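Local coordinates for trimethylamine-N-oxide reductase (Haemophilus influenzae, PDB 7L5I), which probably reduces S- or N-oxide substrates such as trimethylamine N-oxide at a molybdenum centre carried by two molybdopterin guanine dinucleotides, at residues 543-548 against 556-561. Numbering follows the deposited sequence.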
# COMPACT_ATOMS: atom_id res chain seq x y z
N ILE A 543 22.21 -13.39 5.76
CA ILE A 543 22.52 -12.44 6.82
C ILE A 543 22.01 -12.95 8.16
O ILE A 543 22.72 -12.93 9.18
CB ILE A 543 21.93 -11.05 6.50
CG1 ILE A 543 22.63 -10.43 5.27
CG2 ILE A 543 22.11 -10.15 7.70
CD1 ILE A 543 21.98 -9.20 4.73
N PHE A 544 20.76 -13.40 8.19
CA PHE A 544 20.16 -13.78 9.46
C PHE A 544 20.65 -15.13 9.92
O PHE A 544 20.70 -15.37 11.12
CB PHE A 544 18.63 -13.70 9.36
CG PHE A 544 18.15 -12.27 9.25
CD1 PHE A 544 18.47 -11.36 10.24
CD2 PHE A 544 17.47 -11.80 8.12
CE1 PHE A 544 18.08 -10.02 10.15
CE2 PHE A 544 17.12 -10.46 8.03
CZ PHE A 544 17.42 -9.58 9.04
N VAL A 545 21.07 -16.00 8.99
CA VAL A 545 21.74 -17.23 9.41
C VAL A 545 23.02 -16.90 10.17
O VAL A 545 23.33 -17.51 11.21
CB VAL A 545 22.03 -18.14 8.20
CG1 VAL A 545 23.01 -19.25 8.61
CG2 VAL A 545 20.76 -18.71 7.66
N GLU A 546 23.81 -15.95 9.66
CA GLU A 546 25.03 -15.55 10.35
C GLU A 546 24.74 -14.92 11.71
O GLU A 546 25.47 -15.17 12.68
CB GLU A 546 25.84 -14.59 9.49
CG GLU A 546 26.49 -15.26 8.28
CD GLU A 546 27.75 -16.02 8.65
OE1 GLU A 546 28.19 -16.85 7.83
OE2 GLU A 546 28.29 -15.79 9.76
N LEU A 547 23.70 -14.08 11.81
CA LEU A 547 23.36 -13.54 13.11
C LEU A 547 22.84 -14.64 14.04
O LEU A 547 23.15 -14.65 15.24
CB LEU A 547 22.33 -12.42 12.96
CG LEU A 547 22.93 -11.20 12.25
CD1 LEU A 547 21.82 -10.23 11.86
CD2 LEU A 547 23.94 -10.50 13.16
N ALA A 548 22.04 -15.57 13.51
CA ALA A 548 21.52 -16.67 14.33
C ALA A 548 22.65 -17.51 14.89
O ALA A 548 22.63 -17.91 16.05
CB ALA A 548 20.57 -17.53 13.50
N GLN A 556 17.67 -23.80 14.83
CA GLN A 556 16.26 -23.43 14.90
C GLN A 556 15.88 -22.55 13.72
O GLN A 556 14.79 -22.67 13.17
CB GLN A 556 15.96 -22.69 16.20
CG GLN A 556 16.16 -23.54 17.46
CD GLN A 556 17.54 -23.38 18.07
OE1 GLN A 556 18.57 -23.42 17.37
NE2 GLN A 556 17.58 -23.19 19.38
N TYR A 557 16.79 -21.66 13.31
CA TYR A 557 16.47 -20.72 12.25
C TYR A 557 16.31 -21.43 10.90
O TYR A 557 15.35 -21.18 10.17
CB TYR A 557 17.55 -19.62 12.17
CG TYR A 557 17.17 -18.53 11.23
CD1 TYR A 557 16.42 -17.47 11.67
CD2 TYR A 557 17.54 -18.57 9.87
CE1 TYR A 557 16.02 -16.46 10.82
CE2 TYR A 557 17.15 -17.53 9.00
CZ TYR A 557 16.39 -16.50 9.50
OH TYR A 557 15.98 -15.46 8.68
N THR A 558 17.26 -22.31 10.55
CA THR A 558 17.27 -22.93 9.25
C THR A 558 16.46 -24.22 9.19
O THR A 558 16.15 -24.70 8.09
CB THR A 558 18.69 -23.30 8.83
OG1 THR A 558 19.11 -24.37 9.68
CG2 THR A 558 19.64 -22.15 8.96
N GLU A 559 16.16 -24.81 10.34
CA GLU A 559 15.54 -26.13 10.43
C GLU A 559 16.35 -27.19 9.69
O GLU A 559 15.81 -28.25 9.33
CB GLU A 559 14.09 -26.05 9.93
CG GLU A 559 13.21 -25.18 10.85
CD GLU A 559 11.74 -25.08 10.43
OE1 GLU A 559 11.30 -25.90 9.60
OE2 GLU A 559 11.02 -24.18 10.95
N GLY A 560 17.64 -26.94 9.49
CA GLY A 560 18.50 -27.89 8.80
C GLY A 560 18.26 -28.04 7.31
O GLY A 560 18.67 -29.05 6.73
N LYS A 561 17.61 -27.07 6.68
CA LYS A 561 17.23 -27.17 5.28
C LYS A 561 18.07 -26.22 4.43
O LYS A 561 18.33 -25.09 4.84
CB LYS A 561 15.75 -26.84 5.10
CG LYS A 561 14.81 -27.94 5.61
CD LYS A 561 13.36 -27.62 5.27
CE LYS A 561 12.75 -26.77 6.34
NZ LYS A 561 11.85 -27.53 7.27
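An apolar, buried packing joins two consecutive helices about 30 Å from the centre of the chain: Tyr557 of the short helix 554-558 lies against Phe544, Val545 and Ala548 of helix 540-550, which precedes it after a short connection. With CG anti to its backbone N (chi1 -172°), the tyrosine spans the gap between the two helices. One face of its ring lies over the backbone carbonyl carbon of Phe544, and at the far end Phe544 CB sits 3.6 Å from Tyr557 CZ. The same CB is in van der Waals contact with the hydroxyl oxygen, Tyr557 OH, at 3.3 Å. Phe544 CG, anti to the carbonyl carbon (chi1 -70°), carries the ring away onto Leu156 and Leu157 of helix 153-163, leaving CB to meet the phenol end. Val545 CG2 approaches the tyrosine obliquely, 3.9 Å from Tyr557 CD2, and also meets the methyl of Thr558, with CG2 to CG2 at 3.8 Å. At the base of the ring, Ala548 CB rests 3.9 Å from Tyr557 CB, where the backbones come nearest. The buried phenol is satisfied by the backbone O of Leu156, which ties this helix pair to helix 153-163. Beyond Thr558 the helix ends: Glu559 takes positive phi, and Thr558 OG1 accepts from Gly560 N at 3.0 Å, an ST turn set within a type I' beta turn from Thr558 to Lys561. Lys561 NZ pairs with Glu559 OE1 and also with Glu569, while Glu559 OE2 pairs with Arg159. The arrangement is a local pairing of sequential helices in the molybdopterin oxidoreductase fold, with the Phe544 side chain about 7 Å from a bound molybdopterin guanine dinucleotide.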